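Local coordinates for protein nuclear hormone receptor HR38 (Drosophila melanogaster, PDB 1PDU) that mediates an atypical ecdysteroid signalling pathway in the fly, probably as a transcription factor of the NR4A nuclear-receptor family, at residues Lys48-Gln51 against Phe52-Leu56; Ala88-Glu91 against Leu92-Leu95; Ile219-Leu222 against Lys223-Leu227; Pro231-Ile234 against Glu235-Phe238. All blocks are in the same frame, centred on the assembly; numbering follows the deposited sequence.

Interaction 1: Lys48-Gln51 against Phe52-Leu56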
loop_
_atom_site.group_PDB
_atom_site.type_symbol
_atom_site.label_atom_id
_atom_site.label_comp_id
_atom_site.label_asym_id
_atom_site.label_seq_id
_atom_site.Cartn_x
_atom_site.Cartn_y
_atom_site.Cartn_z
ATOM N N LYS A 48 7.322 -20.185 -7.055
ATOM C CA LYS A 48 6.450 -19.036 -7.288
ATOM C C LYS A 48 5.790 -18.528 -6.013
ATOM O O LYS A 48 5.504 -17.339 -5.904
ATOM C CB LYS A 48 5.357 -19.373 -8.309
ATOM C CG LYS A 48 5.835 -19.525 -9.746
ATOM C CD LYS A 48 4.676 -19.948 -10.640
ATOM C CE LYS A 48 5.163 -20.543 -11.964
ATOM N NZ LYS A 48 4.058 -21.242 -12.703
ATOM N N VAL A 49 5.530 -19.422 -5.062
ATOM C CA VAL A 49 4.908 -19.016 -3.802
ATOM C C VAL A 49 5.994 -18.383 -2.946
ATOM O O VAL A 49 5.788 -17.341 -2.326
ATOM C CB VAL A 49 4.280 -20.226 -3.059
ATOM C CG1 VAL A 49 3.734 -19.796 -1.689
ATOM C CG2 VAL A 49 3.152 -20.801 -3.898
ATOM N N GLN A 50 7.157 -19.024 -2.940
ATOM C CA GLN A 50 8.319 -18.547 -2.205
ATOM C C GLN A 50 8.577 -17.090 -2.604
ATOM O O GLN A 50 8.660 -16.203 -1.754
ATOM C CB GLN A 50 9.523 -19.427 -2.563
ATOM C CG GLN A 50 10.896 -18.874 -2.191
ATOM C CD GLN A 50 11.015 -18.536 -0.724
ATOM O OE1 GLN A 50 10.432 -19.211 0.124
ATOM N NE2 GLN A 50 11.786 -17.492 -0.412
ATOM N N GLN A 51 8.681 -16.864 -3.911
ATOM C CA GLN A 51 8.930 -15.543 -4.478
ATOM C C GLN A 51 7.880 -14.518 -4.083
ATOM O O GLN A 51 8.203 -13.360 -3.807
ATOM C CB GLN A 51 8.994 -15.645 -6.001
ATOM C CG GLN A 51 8.765 -14.326 -6.736
ATOM C CD GLN A 51 8.961 -14.461 -8.237
ATOM O OE1 GLN A 51 10.092 -14.461 -8.735
ATOM N NE2 GLN A 51 7.857 -14.592 -8.967
ATOM N N PHE A 52 6.621 -14.949 -4.064
ATOM C CA PHE A 52 5.515 -14.075 -3.704
ATOM C C PHE A 52 5.641 -13.633 -2.247
ATOM O O PHE A 52 5.525 -12.454 -1.931
ATOM C CB PHE A 52 4.183 -14.803 -3.922
ATOM C CG PHE A 52 2.990 -14.040 -3.430
ATOM C CD1 PHE A 52 2.539 -12.915 -4.112
ATOM C CD2 PHE A 52 2.378 -14.397 -2.239
ATOM C CE1 PHE A 52 1.490 -12.139 -3.608
ATOM C CE2 PHE A 52 1.333 -13.638 -1.720
ATOM C CZ PHE A 52 0.886 -12.499 -2.406
ATOM N N TYR A 53 5.881 -14.579 -1.353
ATOM C CA TYR A 53 6.015 -14.230 0.050
ATOM C C TYR A 53 7.149 -13.227 0.244
ATOM O O TYR A 53 6.988 -12.212 0.925
ATOM C CB TYR A 53 6.271 -15.486 0.897
ATOM C CG TYR A 53 5.033 -16.326 1.141
ATOM C CD1 TYR A 53 3.756 -15.764 1.046
ATOM C CD2 TYR A 53 5.133 -17.678 1.480
ATOM C CE1 TYR A 53 2.611 -16.523 1.274
ATOM C CE2 TYR A 53 3.989 -18.453 1.716
ATOM C CZ TYR A 53 2.730 -17.865 1.607
ATOM O OH TYR A 53 1.585 -18.607 1.817
ATOM N N GLN A 54 8.289 -13.532 -0.370
ATOM C CA GLN A 54 9.489 -12.710 -0.296
ATOM C C GLN A 54 9.203 -11.294 -0.773
ATOM O O GLN A 54 9.558 -10.316 -0.121
ATOM C CB GLN A 54 10.580 -13.325 -1.173
ATOM C CG GLN A 54 11.947 -12.717 -0.962
ATOM C CD GLN A 54 12.370 -12.826 0.486
ATOM O OE1 GLN A 54 12.386 -13.925 1.064
ATOM N NE2 GLN A 54 12.708 -11.687 1.090
ATOM N N LEU A 55 8.563 -11.217 -1.934
ATOM C CA LEU A 55 8.183 -9.966 -2.563
ATOM C C LEU A 55 7.279 -9.168 -1.631
ATOM O O LEU A 55 7.494 -7.979 -1.396
ATOM C CB LEU A 55 7.451 -10.272 -3.866
ATOM C CG LEU A 55 6.811 -9.110 -4.608
ATOM C CD1 LEU A 55 7.902 -8.142 -5.051
ATOM C CD2 LEU A 55 6.041 -9.645 -5.807
ATOM N N LEU A 56 6.271 -9.838 -1.094
ATOM C CA LEU A 56 5.335 -9.199 -0.192
ATOM C C LEU A 56 5.996 -8.741 1.120
ATOM O O LEU A 56 5.878 -7.571 1.496
ATOM C CB LEU A 56 4.172 -10.154 0.086
ATOM C CG LEU A 56 2.928 -9.651 0.823
ATOM C CD1 LEU A 56 2.627 -8.194 0.473
ATOM C CD2 LEU A 56 1.752 -10.547 0.451
#
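Val-49 and Tyr-53 stand side by side one turn apart on helix 45-67, and theirs is the tight half of this contact. The methyl CG1 of Val-49 sits over one face of the Tyr-53 ring as a CH-pi contact, 27° off the ring normal, with CG1 3.7 Å from Tyr-53 CE2. The tyrosine turns CG back beside its own backbone N (chi1 -77°), which carries the ring under that methyl. Beneath them Tyr-53 N donates to Val-49 O over 2.9 Å in a nearly straight bond.

The neighbouring bond is longer and more bent: Phe-52 N lies 3.2 Å from Lys-48 O. The Phe-52 ring goes into the protein, where it meets Phe-125 edge-to-face and packs on Ile-219 and Leu-222 of helix 204-225.

Round the helix, the solvent side is looser. Gln-50 and Gln-54 point the same way, their amide planes 36° apart, but Gln-50 NE2 stays 3.9 Å from Gln-54 OE1, a distance at which the two amides merely run alongside. The turn here is held by the backbone instead, with Gln-54 N on Gln-50 O at 3.0 Å and Leu-55 N on Gln-51 O at 2.9 Å.

On the buried side the hydroxyl of Tyr-53 has no polar partner anywhere in the model. Its phenol therefore acts here chiefly as an apolar plate, packed against the valine methyl, Pro-231, Val-228, Leu-222 and Ile-234, and some polar cost is probably paid for that burial.

Interaction 2: Ala88-Glu91 against Leu92-Leu95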
loop_
_atom_site.group_PDB
_atom_site.type_symbol
_atom_site.label_atom_id
_atom_site.label_comp_id
_atom_site.label_asym_id
_atom_site.label_seq_id
_atom_site.Cartn_x
_atom_site.Cartn_y
_atom_site.Cartn_z
ATOM N N ALA A 88 -2.881 -2.693 8.097
ATOM C CA ALA A 88 -2.881 -1.993 6.817
ATOM C C ALA A 88 -1.762 -2.385 5.860
ATOM O O ALA A 88 -1.727 -1.916 4.712
ATOM C CB ALA A 88 -2.827 -0.479 7.057
ATOM N N SER A 89 -0.862 -3.243 6.315
ATOM C CA SER A 89 0.262 -3.619 5.483
ATOM C C SER A 89 -0.145 -4.082 4.090
ATOM O O SER A 89 0.426 -3.627 3.103
ATOM C CB SER A 89 1.117 -4.674 6.191
ATOM O OG SER A 89 0.343 -5.788 6.583
ATOM N N LEU A 90 -1.131 -4.970 3.999
ATOM C CA LEU A 90 -1.568 -5.442 2.689
ATOM C C LEU A 90 -2.174 -4.293 1.889
ATOM O O LEU A 90 -1.935 -4.173 0.692
ATOM C CB LEU A 90 -2.584 -6.585 2.820
ATOM C CG LEU A 90 -2.977 -7.215 1.479
ATOM C CD1 LEU A 90 -1.726 -7.787 0.812
ATOM C CD2 LEU A 90 -4.036 -8.316 1.686
ATOM N N GLU A 91 -2.950 -3.437 2.545
ATOM C CA GLU A 91 -3.560 -2.309 1.846
ATOM C C GLU A 91 -2.498 -1.351 1.314
ATOM O O GLU A 91 -2.571 -0.907 0.176
ATOM C CB GLU A 91 -4.529 -1.566 2.764
ATOM C CG GLU A 91 -5.744 -2.392 3.128
ATOM C CD GLU A 91 -6.644 -1.694 4.118
ATOM O OE1 GLU A 91 -7.417 -0.801 3.709
ATOM O OE2 GLU A 91 -6.570 -2.029 5.315
ATOM N N LEU A 92 -1.514 -1.031 2.147
ATOM C CA LEU A 92 -0.442 -0.137 1.727
ATOM C C LEU A 92 0.285 -0.763 0.548
ATOM O O LEU A 92 0.624 -0.086 -0.425
ATOM C CB LEU A 92 0.524 0.097 2.885
ATOM C CG LEU A 92 -0.134 0.920 3.993
ATOM C CD1 LEU A 92 0.698 0.926 5.272
ATOM C CD2 LEU A 92 -0.323 2.329 3.459
ATOM N N PHE A 93 0.506 -2.067 0.638
ATOM C CA PHE A 93 1.181 -2.787 -0.417
ATOM C C PHE A 93 0.388 -2.652 -1.724
ATOM O O PHE A 93 0.942 -2.310 -2.767
ATOM C CB PHE A 93 1.324 -4.261 -0.027
ATOM C CG PHE A 93 1.995 -5.105 -1.081
ATOM C CD1 PHE A 93 3.348 -4.945 -1.365
ATOM C CD2 PHE A 93 1.265 -6.045 -1.805
ATOM C CE1 PHE A 93 3.971 -5.712 -2.359
ATOM C CE2 PHE A 93 1.875 -6.816 -2.804
ATOM C CZ PHE A 93 3.231 -6.649 -3.083
ATOM N N VAL A 94 -0.911 -2.908 -1.658
ATOM C CA VAL A 94 -1.751 -2.826 -2.843
ATOM C C VAL A 94 -1.892 -1.393 -3.355
ATOM O O VAL A 94 -1.877 -1.158 -4.566
ATOM C CB VAL A 94 -3.145 -3.440 -2.562
ATOM C CG1 VAL A 94 -4.045 -3.276 -3.755
ATOM C CG2 VAL A 94 -2.991 -4.933 -2.255
ATOM N N LEU A 95 -2.004 -0.440 -2.437
ATOM C CA LEU A 95 -2.141 0.960 -2.809
ATOM C C LEU A 95 -0.908 1.464 -3.558
ATOM O O LEU A 95 -1.035 2.102 -4.601
ATOM C CB LEU A 95 -2.387 1.826 -1.569
ATOM C CG LEU A 95 -2.599 3.316 -1.867
ATOM C CD1 LEU A 95 -3.848 3.495 -2.718
ATOM C CD2 LEU A 95 -2.720 4.099 -0.567
#
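Helix 78-100 is the long central helix of the ligand-binding domain; the centre of this contact lies about 3 Å from the centre of the chain, and Ala-88 meets Leu-92 on a wholly buried turn. Leu-92 N donates to Ala-88 O at 2.7 Å, with an N-H...O angle of 171°. Above that bond Leu-92 lays its CG 3.3 Å from the same Ala-88 O, because CG is turned beside its own backbone N (chi1 -69°). The side chains themselves touch more lightly, Ala-88 CB being 4.2 Å from Leu-92 CD1.

A second apolar cluster forms round Leu-90, whose CD1 faces both Phe-93 and Val-94. It approaches Phe-93 CD2 obliquely to 4.3 Å, and stands 4.4 Å from Val-94 CG2. Both are loose contacts, completed by other helices: Phe-93 packs on Leu-56 and Ser-59 of helix 45-67, Val-94 on Leu-211 of helix 204-225. The helix is kinked in this region, since the N atoms of Leu-90 and Glu-91 lack a bond to the preceding turn; bonding resumes with Leu-92 N and runs on to Leu-95 N on Glu-91 O at 2.7 Å.

Glu-91 sends an extended chain off the helix, and each carboxylate oxygen has its own arginine: OE1 pairs with Arg-209, OE2 with Arg-161. The two arginines probably stabilise the charged carboxylate in this buried place, tying this turn to helix 204-225 and to the loop that holds Arg-161. A buried central helix with other helices packed about it is characteristic of the three-layered helical sandwich of nuclear-receptor ligand-binding domains.

Interaction 3: Ile219-Leu222 against Lys223-Leu227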
loop_
_atom_site.group_PDB
_atom_site.type_symbol
_atom_site.label_atom_id
_atom_site.label_comp_id
_atom_site.label_asym_id
_atom_site.label_seq_id
_atom_site.Cartn_x
_atom_site.Cartn_y
_atom_site.Cartn_z
ATOM N N ILE A 219 -4.209 -15.090 -0.423
ATOM C CA ILE A 219 -3.078 -15.443 0.416
ATOM C C ILE A 219 -3.472 -16.612 1.315
ATOM O O ILE A 219 -2.658 -17.483 1.613
ATOM C CB ILE A 219 -2.625 -14.238 1.260
ATOM C CG1 ILE A 219 -2.199 -13.101 0.318
ATOM C CG2 ILE A 219 -1.482 -14.642 2.177
ATOM C CD1 ILE A 219 -1.862 -11.787 1.010
ATOM N N PHE A 220 -4.731 -16.652 1.729
ATOM C CA PHE A 220 -5.169 -17.744 2.580
ATOM C C PHE A 220 -5.141 -19.031 1.787
ATOM O O PHE A 220 -4.808 -20.089 2.314
ATOM C CB PHE A 220 -6.573 -17.519 3.104
ATOM C CG PHE A 220 -7.004 -18.564 4.069
ATOM C CD1 PHE A 220 -6.527 -18.553 5.377
ATOM C CD2 PHE A 220 -7.863 -19.586 3.674
ATOM C CE1 PHE A 220 -6.899 -19.539 6.281
ATOM C CE2 PHE A 220 -8.239 -20.573 4.570
ATOM C CZ PHE A 220 -7.752 -20.546 5.879
ATOM N N TYR A 221 -5.499 -18.939 0.513
ATOM C CA TYR A 221 -5.474 -20.107 -0.348
ATOM C C TYR A 221 -4.045 -20.647 -0.416
ATOM O O TYR A 221 -3.822 -21.842 -0.236
ATOM C CB TYR A 221 -5.961 -19.745 -1.745
ATOM C CG TYR A 221 -5.724 -20.835 -2.760
ATOM C CD1 TYR A 221 -4.558 -20.859 -3.527
ATOM C CD2 TYR A 221 -6.653 -21.861 -2.938
ATOM C CE1 TYR A 221 -4.321 -21.875 -4.448
ATOM C CE2 TYR A 221 -6.426 -22.890 -3.853
ATOM C CZ TYR A 221 -5.256 -22.890 -4.609
ATOM O OH TYR A 221 -5.021 -23.902 -5.524
ATOM N N LEU A 222 -3.077 -19.765 -0.663
ATOM C CA LEU A 222 -1.675 -20.175 -0.736
ATOM C C LEU A 222 -1.207 -20.804 0.569
ATOM O O LEU A 222 -0.436 -21.753 0.561
ATOM C CB LEU A 222 -0.774 -18.977 -1.052
ATOM C CG LEU A 222 -1.049 -18.281 -2.385
ATOM C CD1 LEU A 222 -0.038 -17.143 -2.575
ATOM C CD2 LEU A 222 -0.955 -19.298 -3.523
ATOM N N LYS A 223 -1.662 -20.256 1.691
ATOM C CA LYS A 223 -1.276 -20.769 2.995
ATOM C C LYS A 223 -1.742 -22.214 3.186
ATOM O O LYS A 223 -1.001 -23.044 3.706
ATOM C CB LYS A 223 -1.854 -19.874 4.091
ATOM C CG LYS A 223 -1.416 -20.233 5.497
ATOM C CD LYS A 223 -2.116 -19.337 6.520
ATOM C CE LYS A 223 -1.673 -19.660 7.933
ATOM N NZ LYS A 223 -1.798 -21.111 8.240
ATOM N N LEU A 224 -2.967 -22.516 2.766
ATOM C CA LEU A 224 -3.482 -23.869 2.888
ATOM C C LEU A 224 -2.742 -24.808 1.949
ATOM O O LEU A 224 -2.470 -25.947 2.301
ATOM C CB LEU A 224 -4.974 -23.922 2.560
ATOM C CG LEU A 224 -5.935 -23.246 3.532
ATOM C CD1 LEU A 224 -7.348 -23.472 3.033
ATOM C CD2 LEU A 224 -5.773 -23.815 4.940
ATOM N N GLU A 225 -2.433 -24.336 0.748
ATOM C CA GLU A 225 -1.715 -25.158 -0.218
ATOM C C GLU A 225 -0.453 -25.625 0.509
ATOM O O GLU A 225 -0.016 -26.766 0.378
ATOM C CB GLU A 225 -1.356 -24.322 -1.452
ATOM C CG GLU A 225 -1.371 -25.097 -2.766
ATOM C CD GLU A 225 -0.922 -24.257 -3.964
ATOM O OE1 GLU A 225 -1.148 -24.699 -5.116
ATOM O OE2 GLU A 225 -0.338 -23.164 -3.757
ATOM N N ASP A 226 0.114 -24.715 1.286
ATOM C CA ASP A 226 1.290 -24.984 2.092
ATOM C C ASP A 226 2.518 -25.618 1.419
ATOM O O ASP A 226 3.069 -26.608 1.916
ATOM C CB ASP A 226 0.878 -25.822 3.297
ATOM C CG ASP A 226 1.981 -25.935 4.315
ATOM O OD1 ASP A 226 2.661 -24.907 4.550
ATOM O OD2 ASP A 226 2.162 -27.035 4.877
ATOM N N LEU A 227 2.952 -25.033 0.304
ATOM C CA LEU A 227 4.128 -25.520 -0.401
ATOM C C LEU A 227 5.374 -25.010 0.322
ATOM O O LEU A 227 6.433 -25.610 0.239
ATOM C CB LEU A 227 4.124 -25.038 -1.852
ATOM C CG LEU A 227 2.918 -25.456 -2.697
ATOM C CD1 LEU A 227 3.159 -25.109 -4.165
ATOM C CD2 LEU A 227 2.674 -26.947 -2.532
#
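This is the last turn of helix 204-225 and its exit into loop, a local contact about 22 Å from the chain centre (centre to centre), and Phe-220 against Leu-224 is its main side-chain pair. Leu-224 CD1 comes obliquely onto the ring and lies 3.4 Å from Phe-220 CE2, a close fit for two apolar groups. The other methyl, CD2, rests 3.9 Å from Phe-220 CZ, so both methyls approach the CE2-CZ side of the ring from the same side of its plane. Leucine CG stands beside its own backbone N (chi1 -68°), a turn that aims the fork back at the phenylalanine.

One residue further round, Tyr-221 and Glu-225 meet more loosely. The phenol and carboxylate planes are 49° apart, and Tyr-221 OH keeps 4.0 Å from Glu-225 OE1. The other carboxylate oxygen, OE2, runs beside Leu-222, 3.9 Å from its CD2.

Backbone bonds carry the helix to its end. Glu-225 N reaches Tyr-221 O at 3.0 Å, and the final one, Asp-226 N to Leu-222 O, spans 3.1 Å. Asp-226 then takes a positive phi of 51°, and there the chain leaves the helix.

The two faces of the turn differ sharply. Phe-220, Tyr-221 and Leu-224 lie on the exposed side, whereas Ile-219 and Leu-222 are buried. Leu-222 packs on Phe-52 and Tyr-53, and Ile-219 on Leu-56, all of helix 45-67; Ile-219 also touches Met-237 and Phe-238 of the C-terminal segment, so this helix end is wedged against both the earlier helix and that segment.

Interaction 4: Pro231-Ile234 against Glu235-Phe238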
loop_
_atom_site.group_PDB
_atom_site.type_symbol
_atom_site.label_atom_id
_atom_site.label_comp_id
_atom_site.label_asym_id
_atom_site.label_seq_id
_atom_site.Cartn_x
_atom_site.Cartn_y
_atom_site.Cartn_z
ATOM N N PRO A 231 5.519 -16.536 6.206
ATOM C CA PRO A 231 6.295 -15.671 7.104
ATOM C C PRO A 231 5.368 -15.047 8.147
ATOM O O PRO A 231 4.162 -14.924 7.920
ATOM C CB PRO A 231 6.874 -14.611 6.160
ATOM C CG PRO A 231 6.810 -15.257 4.799
ATOM C CD PRO A 231 5.519 -16.003 4.832
ATOM N N ALA A 232 5.926 -14.647 9.285
ATOM C CA ALA A 232 5.120 -14.038 10.345
ATOM C C ALA A 232 4.380 -12.808 9.815
ATOM O O ALA A 232 3.197 -12.597 10.101
ATOM C CB ALA A 232 6.014 -13.647 11.514
ATOM N N LEU A 233 5.093 -12.000 9.041
ATOM C CA LEU A 233 4.533 -10.791 8.461
ATOM C C LEU A 233 3.242 -11.117 7.706
ATOM O O LEU A 233 2.259 -10.375 7.783
ATOM C CB LEU A 233 5.559 -10.153 7.523
ATOM C CG LEU A 233 5.394 -8.676 7.169
ATOM C CD1 LEU A 233 5.268 -7.856 8.441
ATOM C CD2 LEU A 233 6.600 -8.205 6.370
ATOM N N ILE A 234 3.245 -12.232 6.982
ATOM C CA ILE A 234 2.064 -12.646 6.236
ATOM C C ILE A 234 0.972 -13.133 7.184
ATOM O O ILE A 234 -0.212 -12.934 6.928
ATOM C CB ILE A 234 2.404 -13.760 5.221
ATOM C CG1 ILE A 234 3.311 -13.203 4.126
ATOM C CG2 ILE A 234 1.144 -14.303 4.590
ATOM C CD1 ILE A 234 2.667 -12.115 3.299
ATOM N N GLU A 235 1.371 -13.773 8.278
ATOM C CA GLU A 235 0.410 -14.262 9.267
ATOM C C GLU A 235 -0.222 -13.092 10.017
ATOM O O GLU A 235 -1.368 -13.181 10.474
ATOM C CB GLU A 235 1.098 -15.177 10.279
ATOM C CG GLU A 235 1.509 -16.531 9.737
ATOM C CD GLU A 235 0.357 -17.506 9.688
ATOM O OE1 GLU A 235 -0.777 -17.102 10.041
ATOM O OE2 GLU A 235 0.591 -18.673 9.301
ATOM N N ASN A 236 0.533 -12.004 10.161
ATOM C CA ASN A 236 0.027 -10.824 10.855
ATOM C C ASN A 236 -1.161 -10.226 10.099
ATOM O O ASN A 236 -2.072 -9.665 10.712
ATOM C CB ASN A 236 1.116 -9.753 10.999
ATOM C CG ASN A 236 2.283 -10.205 11.866
ATOM O OD1 ASN A 236 2.162 -11.147 12.655
ATOM N ND2 ASN A 236 3.421 -9.516 11.733
ATOM N N MET A 237 -1.147 -10.352 8.773
ATOM C CA MET A 237 -2.221 -9.821 7.938
ATOM C C MET A 237 -3.539 -10.488 8.270
ATOM O O MET A 237 -4.600 -9.922 8.036
ATOM C CB MET A 237 -1.925 -10.057 6.459
ATOM C CG MET A 237 -0.604 -9.508 5.989
ATOM S SD MET A 237 -0.340 -9.874 4.271
ATOM C CE MET A 237 0.769 -8.623 3.871
ATOM N N PHE A 238 -3.468 -11.693 8.824
ATOM C CA PHE A 238 -4.668 -12.434 9.158
ATOM C C PHE A 238 -5.173 -12.205 10.568
ATOM O O PHE A 238 -6.279 -12.630 10.906
ATOM C CB PHE A 238 -4.429 -13.926 8.928
ATOM C CG PHE A 238 -4.373 -14.308 7.480
ATOM C CD1 PHE A 238 -5.539 -14.543 6.767
ATOM C CD2 PHE A 238 -3.155 -14.411 6.824
ATOM C CE1 PHE A 238 -5.496 -14.877 5.420
ATOM C CE2 PHE A 238 -3.100 -14.746 5.473
ATOM C CZ PHE A 238 -4.278 -14.981 4.770
#
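Ile-234 meets both Met-237 and Phe-238 across this short C-terminal turn, and the apolar contacts come first. The isoleucine methyl CD1 crosses the methionine at 3.9 Å from Met-237 SD, with Met-237 CE close by, while Ile-234 CG2 lies a looser 4.4 Å from Phe-238 CE2.

A carbonyl meets a ring edge as well. With its CG beside the backbone N (chi1 -73°), Phe-238 presents that edge to Ile-234 O, which lies near the ring plane, 3.3 Å from Phe-238 CD2.

Among the hydrogen bonds, Pro-231, at the N-cap position, accepts Glu-235 N on its O at 3.0 Å. Asn-236 N is held to Ala-232 O at 2.7 Å. Met-237 N makes only a weak bond of 3.3 Å to Ile-234 O.

Polar side chains add little within the turn. The Asn-236 amide folds back over the Ala-232 carbonyl, where OD1 and Ala-232 O, both acceptors, stand 3.1 Å apart. Glu-235, partly exposed, forms a long, weak ion pair with Lys-223.

In position this is consistent with the AF-2 helix of nuclear receptors. Pro-231, Leu-233 and Ile-234 pack on helix 45-67, Met-237 on Leu-216 and Ile-219 of helix 204-225, and Asn-236 and Met-237 on helix 78-100.

From the N terminus the four contacts come in series, each a local helical turn; none closes a long loop, nests in another or crosses it. Interaction 1 lies on helix 45-67, interaction 2 on the next long helix, 78-100, and Leu-56 CD1 meets Phe-93 CD2 at 3.4 Å between them. After a long run of chain, interaction 3 ends helix 204-225, and a short loop leads to interaction 4. Space reunites what sequence separates: Leu-56 also reaches Ile-219 and Ile-234, while Met-237 touches Leu-90. The C-terminal turn 231-238 thus sits among helices 45-67, 78-100 and 204-225.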